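PDB 6JWK: probable glutathione S-transferase from Pseudomonas aeruginosa, which acts as a maleylpyruvate isomerase of the zeta class of the glutathione S-transferase superfamily, probably converting maleylpyruvate to fumarylpyruvate with glutathione as cofactor. Local coordinates for residues L19-L24 / A158-V163; A51-V56 / L67-Y72; R81-P84 / H89-Q92; A97-C102 / A140-L145; T144-H149 / Y184-E189. All coordinates share one frame; numbering follows the deposited sequence.

Interaction 1: residues L19-L24 / A158-V163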
# COMPACT_ATOMS: atom_id res chain seq x y z
N LEU B 19 9.19 -11.50 10.80
CA LEU B 19 10.46 -12.05 11.34
C LEU B 19 10.18 -13.28 12.23
O LEU B 19 10.95 -14.24 12.15
CB LEU B 19 11.23 -10.95 12.09
CG LEU B 19 11.76 -9.85 11.18
CD1 LEU B 19 12.24 -8.64 12.00
CD2 LEU B 19 12.90 -10.36 10.30
N ALA B 20 9.17 -13.22 13.10
CA ALA B 20 8.84 -14.33 14.02
C ALA B 20 8.45 -15.55 13.19
O ALA B 20 9.01 -16.61 13.47
CB ALA B 20 7.77 -13.94 15.01
N LEU B 21 7.66 -15.40 12.13
CA LEU B 21 7.29 -16.55 11.27
C LEU B 21 8.53 -17.17 10.61
O LEU B 21 8.57 -18.40 10.41
CB LEU B 21 6.25 -16.11 10.24
CG LEU B 21 4.88 -15.78 10.82
CD1 LEU B 21 4.00 -15.14 9.75
CD2 LEU B 21 4.23 -17.05 11.37
N LYS B 22 9.53 -16.35 10.28
CA LYS B 22 10.77 -16.85 9.65
C LYS B 22 11.69 -17.49 10.70
O LYS B 22 12.57 -18.20 10.28
CB LYS B 22 11.54 -15.69 8.98
CG LYS B 22 10.84 -15.08 7.78
CD LYS B 22 10.82 -15.97 6.58
CE LYS B 22 10.51 -15.24 5.28
NZ LYS B 22 10.10 -16.21 4.24
N GLY B 23 11.53 -17.17 11.98
CA GLY B 23 12.43 -17.57 13.09
C GLY B 23 13.67 -16.70 13.16
O GLY B 23 14.72 -17.20 13.58
N LEU B 24 13.56 -15.42 12.79
CA LEU B 24 14.66 -14.41 12.80
C LEU B 24 14.36 -13.28 13.80
O LEU B 24 14.82 -12.15 13.57
CB LEU B 24 14.76 -13.81 11.38
CG LEU B 24 15.05 -14.77 10.23
CD1 LEU B 24 14.87 -14.09 8.90
CD2 LEU B 24 16.45 -15.34 10.33
N ALA B 158 -2.00 -23.42 4.84
CA ALA B 158 -1.86 -23.99 6.19
C ALA B 158 -0.91 -23.11 7.03
O ALA B 158 -0.74 -23.40 8.22
CB ALA B 158 -1.34 -25.42 6.09
N ALA B 159 -0.26 -22.10 6.43
CA ALA B 159 0.69 -21.21 7.16
C ALA B 159 0.26 -19.73 7.07
O ALA B 159 -0.22 -19.31 6.02
CB ALA B 159 2.07 -21.38 6.57
N ALA B 160 0.47 -18.96 8.14
CA ALA B 160 0.31 -17.50 8.17
C ALA B 160 1.31 -16.81 7.22
O ALA B 160 2.43 -17.33 6.94
CB ALA B 160 0.47 -17.00 9.58
N GLY B 161 0.91 -15.67 6.69
CA GLY B 161 1.75 -14.95 5.72
C GLY B 161 1.42 -13.47 5.71
O GLY B 161 0.92 -12.96 6.75
N ILE B 162 1.69 -12.82 4.60
CA ILE B 162 1.57 -11.35 4.49
C ILE B 162 0.17 -10.89 4.91
O ILE B 162 0.03 -9.83 5.52
CB ILE B 162 1.97 -10.87 3.09
CG1 ILE B 162 2.05 -9.34 3.10
CG2 ILE B 162 1.06 -11.40 2.02
CD1 ILE B 162 2.60 -8.75 1.80
N VAL B 163 -0.89 -11.67 4.64
CA VAL B 163 -2.26 -11.22 4.97
C VAL B 163 -2.39 -11.07 6.49
O VAL B 163 -2.91 -10.00 6.99
CB VAL B 163 -3.28 -12.18 4.35
CG1 VAL B 163 -4.63 -11.99 4.97
CG2 VAL B 163 -3.35 -12.01 2.84

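Interaction 2: residues A51-V56 / L67-Y72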
# COMPACT_ATOMS: atom_id res chain seq x y z
N ALA B 51 10.74 7.12 9.73
CA ALA B 51 9.45 6.44 9.99
C ALA B 51 9.70 4.93 10.15
O ALA B 51 10.45 4.36 9.33
CB ALA B 51 8.44 6.74 8.90
N LEU B 52 9.15 4.32 11.21
CA LEU B 52 9.43 2.92 11.59
C LEU B 52 8.46 2.01 10.84
O LEU B 52 7.46 2.48 10.33
CB LEU B 52 9.29 2.77 13.11
CG LEU B 52 10.26 3.59 13.97
CD1 LEU B 52 9.93 3.41 15.45
CD2 LEU B 52 11.72 3.22 13.69
N PRO B 53 8.74 0.71 10.69
CA PRO B 53 10.02 0.14 11.10
C PRO B 53 11.13 0.42 10.07
O PRO B 53 10.83 0.80 8.97
CB PRO B 53 9.70 -1.35 11.16
CG PRO B 53 8.68 -1.54 10.05
CD PRO B 53 7.87 -0.26 10.00
N THR B 54 12.39 0.13 10.41
CA THR B 54 13.49 0.16 9.44
C THR B 54 14.25 -1.15 9.54
O THR B 54 14.82 -1.39 10.62
CB THR B 54 14.43 1.36 9.67
OG1 THR B 54 13.63 2.54 9.72
CG2 THR B 54 15.45 1.54 8.58
N LEU B 55 14.32 -1.91 8.46
CA LEU B 55 15.20 -3.09 8.40
C LEU B 55 16.58 -2.61 7.99
O LEU B 55 16.64 -1.80 7.04
CB LEU B 55 14.65 -4.10 7.40
CG LEU B 55 15.47 -5.38 7.33
CD1 LEU B 55 15.15 -6.26 8.51
CD2 LEU B 55 15.24 -6.10 6.02
N VAL B 56 17.64 -3.01 8.70
CA VAL B 56 19.04 -2.58 8.39
C VAL B 56 19.85 -3.86 8.16
O VAL B 56 19.97 -4.63 9.12
CB VAL B 56 19.63 -1.70 9.51
CG1 VAL B 56 21.09 -1.33 9.26
CG2 VAL B 56 18.82 -0.43 9.73
N LEU B 67 5.50 -3.59 3.77
CA LEU B 67 5.23 -4.63 2.73
C LEU B 67 6.45 -4.86 1.82
O LEU B 67 6.63 -6.00 1.38
CB LEU B 67 4.02 -4.30 1.86
CG LEU B 67 2.71 -4.04 2.58
CD1 LEU B 67 1.55 -4.39 1.65
CD2 LEU B 67 2.59 -4.74 3.89
N ALA B 68 7.30 -3.86 1.54
CA ALA B 68 8.55 -4.13 0.78
C ALA B 68 9.46 -5.01 1.64
O ALA B 68 10.14 -5.91 1.11
CB ALA B 68 9.20 -2.82 0.37
N ILE B 69 9.52 -4.74 2.95
CA ILE B 69 10.42 -5.50 3.85
C ILE B 69 9.90 -6.94 3.87
O ILE B 69 10.71 -7.87 3.81
CB ILE B 69 10.47 -4.90 5.25
CG1 ILE B 69 11.23 -3.58 5.25
CG2 ILE B 69 11.08 -5.90 6.22
CD1 ILE B 69 10.82 -2.62 6.36
N ILE B 70 8.60 -7.13 3.99
CA ILE B 70 8.08 -8.53 4.06
C ILE B 70 8.47 -9.27 2.78
O ILE B 70 8.93 -10.46 2.84
CB ILE B 70 6.58 -8.53 4.35
CG1 ILE B 70 6.38 -8.13 5.80
CG2 ILE B 70 5.94 -9.86 4.01
CD1 ILE B 70 4.93 -7.90 6.13
N ASP B 71 8.26 -8.65 1.63
CA ASP B 71 8.64 -9.22 0.31
C ASP B 71 10.15 -9.54 0.28
O ASP B 71 10.52 -10.63 -0.15
CB ASP B 71 8.33 -8.25 -0.82
CG ASP B 71 8.60 -8.86 -2.18
OD1 ASP B 71 7.78 -9.67 -2.59
OD2 ASP B 71 9.64 -8.55 -2.80
N TYR B 72 11.00 -8.65 0.75
CA TYR B 72 12.47 -8.84 0.79
C TYR B 72 12.86 -10.03 1.69
O TYR B 72 13.78 -10.81 1.34
CB TYR B 72 13.13 -7.55 1.27
CG TYR B 72 14.63 -7.59 1.18
CD1 TYR B 72 15.26 -7.79 -0.03
CD2 TYR B 72 15.41 -7.47 2.32
CE1 TYR B 72 16.65 -7.84 -0.13
CE2 TYR B 72 16.80 -7.49 2.24
CZ TYR B 72 17.42 -7.67 1.02
OH TYR B 72 18.78 -7.70 0.96

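Interaction 3: residues R81-P84 / H89-Q92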
# COMPACT_ATOMS: atom_id res chain seq x y z
N ARG B 81 7.28 -19.29 3.35
CA ARG B 81 7.09 -18.20 2.38
C ARG B 81 6.01 -17.24 2.90
O ARG B 81 4.98 -17.70 3.31
CB ARG B 81 6.78 -18.80 1.01
CG ARG B 81 7.04 -17.81 -0.11
CD ARG B 81 6.93 -18.45 -1.47
NE ARG B 81 8.13 -19.24 -1.66
CZ ARG B 81 9.32 -18.76 -2.00
NH1 ARG B 81 10.33 -19.60 -2.13
NH2 ARG B 81 9.49 -17.46 -2.21
N LEU B 82 6.22 -15.93 2.90
CA LEU B 82 5.16 -15.01 3.42
C LEU B 82 4.26 -14.55 2.27
O LEU B 82 3.15 -14.07 2.52
CB LEU B 82 5.81 -13.81 4.13
CG LEU B 82 6.65 -14.18 5.35
CD1 LEU B 82 7.32 -12.97 5.93
CD2 LEU B 82 5.83 -14.88 6.41
N ILE B 83 4.75 -14.65 1.03
CA ILE B 83 3.99 -14.24 -0.19
C ILE B 83 3.93 -15.43 -1.13
O ILE B 83 4.97 -15.96 -1.51
CB ILE B 83 4.64 -13.01 -0.89
CG1 ILE B 83 4.74 -11.83 0.08
CG2 ILE B 83 3.83 -12.65 -2.13
CD1 ILE B 83 5.47 -10.65 -0.47
N PRO B 84 2.74 -15.85 -1.58
CA PRO B 84 2.63 -17.05 -2.40
C PRO B 84 3.40 -16.99 -3.72
O PRO B 84 3.54 -15.92 -4.29
CB PRO B 84 1.14 -17.11 -2.73
CG PRO B 84 0.51 -16.32 -1.62
CD PRO B 84 1.46 -15.17 -1.40
N HIS B 89 -2.84 -16.89 -6.51
CA HIS B 89 -2.90 -16.90 -5.03
C HIS B 89 -2.16 -15.65 -4.55
O HIS B 89 -2.59 -15.06 -3.55
CB HIS B 89 -2.32 -18.22 -4.47
CG HIS B 89 -3.07 -19.42 -4.96
ND1 HIS B 89 -2.63 -20.70 -4.74
CD2 HIS B 89 -4.23 -19.53 -5.65
CE1 HIS B 89 -3.47 -21.55 -5.30
NE2 HIS B 89 -4.48 -20.86 -5.82
N ARG B 90 -1.08 -15.26 -5.23
CA ARG B 90 -0.32 -14.05 -4.83
C ARG B 90 -1.21 -12.80 -5.03
O ARG B 90 -1.31 -11.97 -4.07
CB ARG B 90 1.00 -13.95 -5.61
CG ARG B 90 1.80 -12.71 -5.21
CD ARG B 90 3.22 -12.66 -5.69
NE ARG B 90 3.28 -12.80 -7.12
CZ ARG B 90 3.51 -13.92 -7.78
NH1 ARG B 90 3.56 -13.91 -9.10
NH2 ARG B 90 3.71 -15.07 -7.13
N ALA B 91 -1.88 -12.67 -6.18
CA ALA B 91 -2.74 -11.51 -6.49
C ALA B 91 -3.83 -11.39 -5.43
O ALA B 91 -4.09 -10.29 -4.96
CB ALA B 91 -3.33 -11.59 -7.88
N GLN B 92 -4.40 -12.53 -5.01
CA GLN B 92 -5.47 -12.56 -3.99
C GLN B 92 -4.92 -12.16 -2.61
O GLN B 92 -5.58 -11.41 -1.91
CB GLN B 92 -6.10 -13.95 -4.02
CG GLN B 92 -6.99 -14.12 -5.24
CD GLN B 92 -7.61 -15.50 -5.35
OE1 GLN B 92 -7.05 -16.49 -4.87
NE2 GLN B 92 -8.70 -15.57 -6.09

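Interaction 4: residues A97-C102 / A140-L145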
# COMPACT_ATOMS: atom_id res chain seq x y z
N ALA B 97 -4.00 -7.83 1.61
CA ALA B 97 -2.93 -7.10 2.35
C ALA B 97 -2.96 -5.60 2.01
O ALA B 97 -2.82 -4.79 2.94
CB ALA B 97 -1.57 -7.72 2.07
N LEU B 98 -3.16 -5.25 0.74
CA LEU B 98 -3.12 -3.86 0.23
C LEU B 98 -4.41 -3.17 0.60
O LEU B 98 -4.35 -1.98 0.90
CB LEU B 98 -2.89 -3.83 -1.28
CG LEU B 98 -1.47 -4.24 -1.65
CD1 LEU B 98 -1.44 -4.67 -3.10
CD2 LEU B 98 -0.48 -3.11 -1.37
N LEU B 99 -5.51 -3.91 0.72
CA LEU B 99 -6.75 -3.30 1.27
C LEU B 99 -6.48 -2.72 2.66
O LEU B 99 -6.89 -1.56 2.94
CB LEU B 99 -7.86 -4.34 1.30
CG LEU B 99 -9.17 -3.94 1.97
CD1 LEU B 99 -9.87 -2.81 1.21
CD2 LEU B 99 -10.06 -5.17 1.97
N VAL B 100 -5.88 -3.49 3.54
CA VAL B 100 -5.49 -3.01 4.89
C VAL B 100 -4.44 -1.89 4.78
O VAL B 100 -4.66 -0.81 5.37
CB VAL B 100 -4.98 -4.17 5.73
CG1 VAL B 100 -4.52 -3.67 7.09
CG2 VAL B 100 -6.10 -5.22 5.84
N ALA B 101 -3.36 -2.11 4.03
CA ALA B 101 -2.16 -1.26 4.06
C ALA B 101 -2.38 0.06 3.30
O ALA B 101 -1.65 0.99 3.56
CB ALA B 101 -0.96 -2.05 3.55
N CYS B 102 -3.31 0.10 2.35
CA CYS B 102 -3.60 1.28 1.49
C CYS B 102 -4.94 1.94 1.87
O CYS B 102 -4.98 3.16 1.82
CB CYS B 102 -3.69 0.92 0.01
SG CYS B 102 -2.13 0.27 -0.61
N ALA B 140 -15.36 -4.68 6.33
CA ALA B 140 -16.46 -5.37 5.64
C ALA B 140 -15.94 -5.99 4.34
O ALA B 140 -16.32 -7.13 4.01
CB ALA B 140 -17.60 -4.41 5.37
N ALA B 141 -15.09 -5.26 3.62
CA ALA B 141 -14.53 -5.74 2.34
C ALA B 141 -13.53 -6.86 2.66
O ALA B 141 -13.53 -7.84 1.93
CB ALA B 141 -13.90 -4.58 1.56
N ALA B 142 -12.76 -6.73 3.74
CA ALA B 142 -11.70 -7.71 4.14
C ALA B 142 -12.37 -9.05 4.50
O ALA B 142 -11.91 -10.08 4.06
CB ALA B 142 -10.89 -7.18 5.30
N GLU B 143 -13.46 -9.00 5.24
CA GLU B 143 -14.26 -10.20 5.67
C GLU B 143 -14.67 -10.92 4.38
O GLU B 143 -14.48 -12.13 4.30
CB GLU B 143 -15.45 -9.73 6.53
CG GLU B 143 -16.43 -10.82 6.92
CD GLU B 143 -16.01 -11.66 8.12
OE1 GLU B 143 -14.91 -11.36 8.69
OE2 GLU B 143 -16.76 -12.64 8.49
N THR B 144 -15.19 -10.21 3.38
CA THR B 144 -15.65 -10.82 2.10
C THR B 144 -14.46 -11.43 1.34
O THR B 144 -14.59 -12.60 0.86
CB THR B 144 -16.40 -9.78 1.24
OG1 THR B 144 -17.54 -9.47 2.01
CG2 THR B 144 -16.84 -10.29 -0.12
N LEU B 145 -13.32 -10.74 1.27
CA LEU B 145 -12.17 -11.32 0.52
C LEU B 145 -11.71 -12.59 1.23
O LEU B 145 -11.29 -13.51 0.56
CB LEU B 145 -11.02 -10.30 0.40
CG LEU B 145 -11.34 -9.07 -0.45
CD1 LEU B 145 -10.14 -8.15 -0.43
CD2 LEU B 145 -11.74 -9.38 -1.89

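Interaction 5: residues T144-H149 / Y184-E189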
# COMPACT_ATOMS: atom_id res chain seq x y z
N THR B 144 -15.19 -10.21 3.38
CA THR B 144 -15.65 -10.82 2.10
C THR B 144 -14.46 -11.43 1.34
O THR B 144 -14.59 -12.60 0.86
CB THR B 144 -16.40 -9.78 1.24
OG1 THR B 144 -17.54 -9.47 2.01
CG2 THR B 144 -16.84 -10.29 -0.12
N LEU B 145 -13.32 -10.74 1.27
CA LEU B 145 -12.17 -11.32 0.52
C LEU B 145 -11.71 -12.59 1.23
O LEU B 145 -11.29 -13.51 0.56
CB LEU B 145 -11.02 -10.30 0.40
CG LEU B 145 -11.34 -9.07 -0.45
CD1 LEU B 145 -10.14 -8.15 -0.43
CD2 LEU B 145 -11.74 -9.38 -1.89
N LEU B 146 -11.65 -12.58 2.56
CA LEU B 146 -11.20 -13.76 3.34
C LEU B 146 -12.16 -14.92 3.04
O LEU B 146 -11.66 -15.98 2.67
CB LEU B 146 -11.16 -13.43 4.84
CG LEU B 146 -10.79 -14.59 5.75
CD1 LEU B 146 -9.40 -15.12 5.42
CD2 LEU B 146 -10.88 -14.16 7.21
N ASN B 147 -13.46 -14.68 3.15
CA ASN B 147 -14.49 -15.72 2.90
C ASN B 147 -14.44 -16.25 1.47
O ASN B 147 -14.60 -17.45 1.32
CB ASN B 147 -15.90 -15.21 3.12
CG ASN B 147 -16.20 -15.08 4.59
OD1 ASN B 147 -15.69 -15.85 5.39
ND2 ASN B 147 -17.03 -14.10 4.93
N ARG B 148 -14.14 -15.42 0.47
CA ARG B 148 -14.18 -15.83 -0.96
C ARG B 148 -12.86 -16.37 -1.47
O ARG B 148 -12.90 -17.18 -2.38
CB ARG B 148 -14.63 -14.67 -1.85
CG ARG B 148 -16.02 -14.23 -1.43
CD ARG B 148 -16.86 -13.65 -2.51
NE ARG B 148 -18.20 -13.48 -2.00
CZ ARG B 148 -19.18 -12.94 -2.70
NH1 ARG B 148 -18.96 -12.58 -3.95
NH2 ARG B 148 -20.38 -12.82 -2.17
N HIS B 149 -11.71 -15.97 -0.92
CA HIS B 149 -10.44 -16.29 -1.61
C HIS B 149 -9.46 -17.09 -0.75
O HIS B 149 -8.40 -17.44 -1.29
CB HIS B 149 -9.80 -15.00 -2.15
CG HIS B 149 -10.65 -14.30 -3.15
ND1 HIS B 149 -10.67 -12.91 -3.27
CD2 HIS B 149 -11.50 -14.77 -4.10
CE1 HIS B 149 -11.53 -12.58 -4.23
NE2 HIS B 149 -12.08 -13.70 -4.73
N TYR B 184 -17.46 -8.97 11.75
CA TYR B 184 -16.35 -9.66 11.03
C TYR B 184 -15.99 -10.98 11.73
O TYR B 184 -14.82 -11.20 12.16
CB TYR B 184 -15.18 -8.68 10.87
CG TYR B 184 -15.61 -7.25 10.68
CD1 TYR B 184 -16.27 -6.84 9.53
CD2 TYR B 184 -15.48 -6.33 11.72
CE1 TYR B 184 -16.77 -5.54 9.40
CE2 TYR B 184 -15.94 -5.03 11.59
CZ TYR B 184 -16.57 -4.63 10.42
OH TYR B 184 -17.07 -3.36 10.37
N PRO B 185 -16.91 -11.98 11.80
CA PRO B 185 -16.60 -13.22 12.52
C PRO B 185 -15.44 -14.01 11.89
O PRO B 185 -14.61 -14.55 12.62
CB PRO B 185 -17.94 -14.00 12.55
CG PRO B 185 -18.68 -13.46 11.32
CD PRO B 185 -18.28 -11.99 11.24
N ALA B 186 -15.32 -14.04 10.56
CA ALA B 186 -14.21 -14.78 9.93
C ALA B 186 -12.90 -14.03 10.29
O ALA B 186 -11.87 -14.72 10.56
CB ALA B 186 -14.41 -14.98 8.43
N LEU B 187 -12.89 -12.70 10.29
CA LEU B 187 -11.63 -11.97 10.64
C LEU B 187 -11.25 -12.28 12.10
O LEU B 187 -10.06 -12.61 12.36
CB LEU B 187 -11.77 -10.45 10.44
CG LEU B 187 -12.01 -9.92 9.02
CD1 LEU B 187 -11.96 -8.39 9.03
CD2 LEU B 187 -11.01 -10.47 8.00
N LEU B 188 -12.23 -12.26 13.01
CA LEU B 188 -11.99 -12.58 14.43
C LEU B 188 -11.45 -14.02 14.57
O LEU B 188 -10.47 -14.24 15.28
CB LEU B 188 -13.24 -12.34 15.30
CG LEU B 188 -13.68 -10.89 15.36
CD1 LEU B 188 -15.00 -10.75 16.10
CD2 LEU B 188 -12.59 -10.03 16.00
N GLU B 189 -12.00 -14.96 13.83
CA GLU B 189 -11.56 -16.35 13.94
C GLU B 189 -10.11 -16.45 13.44
O GLU B 189 -9.28 -17.16 14.06
CB GLU B 189 -12.53 -17.24 13.17
CG GLU B 189 -12.06 -18.68 13.06
CD GLU B 189 -12.95 -19.49 12.14
OE1 GLU B 189 -12.97 -19.21 10.90
OE2 GLU B 189 -13.66 -20.34 12.67

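Interaction 1: residues L19-L24 / A158-V163
The interface between the thioredoxin-like N-terminal domain and the helical C-terminal domain of this glutathione S-transferase runs through L21 and A160, where the end of helix 10-22 faces the chain entering helix 162-176. L21 carries the contact alone on its side. With CG beside the backbone N and anti to the carbonyl carbon (chi1 -69°), its isobutyl end reaches across the domain boundary. L21 CD1 lies 3.9 Å from A160 O and 4.0 Å from A160 CB. The second branch also meets the methyl, L21 CD2 being 4.2 Å from A160 CB, so both branches of the leucine rest against it.

F200 packs on both L21 and A160, and L82 packs on L21, so the small apolar patch continues into helix 198-203 and the interdomain linker. On the C-terminal side, G161 sits at the N-cap of helix 162-176, and its N-H is taken by the E164 carboxylate, as in one half of a capping box. The backbone of I162 is also hydrogen-bonded to L82, tying the helix start to the linker. Helix 10-22 closes with a Schellman motif: G23 adopts positive phi, and the two returning bonds are G23 N to A20 O, 3.0 Å, and L24 N to L19 O, 2.9 Å.

Interaction 2: residues A51-V56 / L67-Y72
L55 turns CG anti to its backbone N (chi1 -177°) and I69 turns CG1 beside its own (chi1 -71°), which brings the two side chains together between strand 54-56 and helix 66-76 in the thioredoxin-like fold. Here the helix packs across the sheet at the end of a beta-beta-alpha unit. L55 CB lies 4.1 Å from I69 CG1 and 4.2 Å from I69 CG2, so the isoleucine spreads both branches at the base of the leucine. At its far end, I69 CD1 reaches the edge of the proline, 4.4 Å from P53 CG.

P53 follows a cis peptide bond, the cis-proline characteristic of thioredoxin folds. In glutathione S-transferases the backbone just before it commonly binds glutathione, which is consistent with a place beside the active site here. L52 O is hydrogen-bonded to T11 OG1, and V15 of helix 10-22 packs on both P53 and I69.

At the other end of the contact the tyrosine, which also stacks on F63, crosses the leucine at roughly a right angle. It offers its ring edge, close to the ring plane, and there L55 CD2 meets Y72 CD2 at 3.9 Å.

Interaction 3: residues R81-P84 / H89-Q92
P84 and R90 dominate the contact in which the linker between the two domains folds against the first turn of helix 87-103. The pyrrolidine ring lies against the helix backbone: P84 CB is 3.8 Å from R90 N, and P84 CG is 3.9 Å from H89 O. H89 adds the base of its side chain, H89 CB standing 4.0 Å from P84 CB, while its imidazole leads away.

The arginine departs from the helix in extended form and then bends at chi3 (56°), which carries the guanidinium back over the linker. Its aliphatic part rests on I83, with R90 CD 3.6 Å from I83 CG2. Beyond the bend, R90 NH2 donates to P84 O at 3.0 Å with an N-H...O angle of 157°. The oxygen lies at the guanidinium edge, almost in its plane, whereas the donor is tilted from the carbonyl plane.

NH2 also bonds L85 O, and NE forms a salt bridge with D71 of the second subunit. One guanidinium therefore grips two successive linker carbonyls and reaches across the dimer interface. This shared use fixes its rotation, and the carboxylate of the neighbouring subunit probably offsets the positive charge of a guanidinium that also bonds two neutral carbonyl oxygens of its own chain.

Interaction 4: residues A97-C102 / A140-L145
L99 faces the helix of A141, A142 and L145, which runs antiparallel to its own. The axes of the two helical segments make an angle of 167° and come within 10.2 Å. The leucine swings CG to the side opposite its backbone N (chi1 174°), and CD2 makes the close contacts. This methyl settles over the backbone between A141 and A142, with L99 CD2 only 3.6 Å from A142 N. The two alanine methyls flank it: A141 CB is 3.9 Å and A142 CB is 4.0 Å from L99 CD2.

L145, one turn on from A141, brings its CD1 to L99 CD2 at 3.8 Å, methyl to methyl. One methyl thus meets two alanines and a leucine methyl, and it also rests on the main chain at A142, which it reaches beside the short alanine side chains.

The contact belongs to the helical bundle of the C-terminal domain and joins helices 87-103 and 124-149. A97 and V100 pack on C166 of helix 162-176, A142 leans on L187 of helix 185-195, and L98 meets L67 of helix 66-76. At the dimer interface L98 and L99 touch Q65 of the second subunit, and C102 packs on C102 of that subunit.

Interaction 5: residues T144-H149 / Y184-E189
L146 and A186 form the close-packed part of the contact, while N147 brings its amide to the solvent-facing rim. A chi1 of 177° sends the L146 chain away from its backbone N and directs CD2 into the first turn of helix 185-195. There L146 CD2 lies 3.5 Å from A186 O and 3.8 Å from A186 CB, pressed against both the backbone and the methyl. L187 adds the inner wall, its CD2 3.8 Å from L146 CD2; F155 and L167 continue the apolar packing beyond L146 and L187 respectively.

The outer side is sparser. N147 is exposed, and its amide swings toward the opposing helix until OD1 stands 3.4 Å from A186 CB. That is a polar oxygen beside a methyl, a van der Waals approach and not a hydrogen bond.

Just before the 144-149 segment, E143 supplies the polar link that the apolar pairs lack. Its OE2 accepts from A186 N and its OE1 from L187 N, so both carboxylate oxygens are used by N-H groups at the start of helix 185-195, where the helix dipole would probably stabilise the negative charge. Y184, at the N-cap position, packs its side chain on E143. The segment axes are inclined at 78° and pass 9.5 Å apart, a nearly perpendicular helix crossing in the all-helical C-terminal domain of the glutathione S-transferase fold.

In the fold
From the N terminus, interaction 1 opens on helix 10-22 and closes a long loop only at the start of helix 162-176, joining the thioredoxin-like domain to the helical one. Interactions 2, 3 and 4 are nested inside that loop and follow in series: interaction 2 packs helix 66-76 on strand 54-56, interaction 3 seats the linker on helix 87-103, and interaction 4 pairs this helix with helix 124-149. Interaction 5 crosses interaction 1, since its second segment lies beyond 158-163, and it shares T144 and L145 with interaction 4. I162 packs on both I70 and A97, connecting interaction 1 with interactions 2 and 4. Interactions 2, 3 and 4 also reach the second subunit.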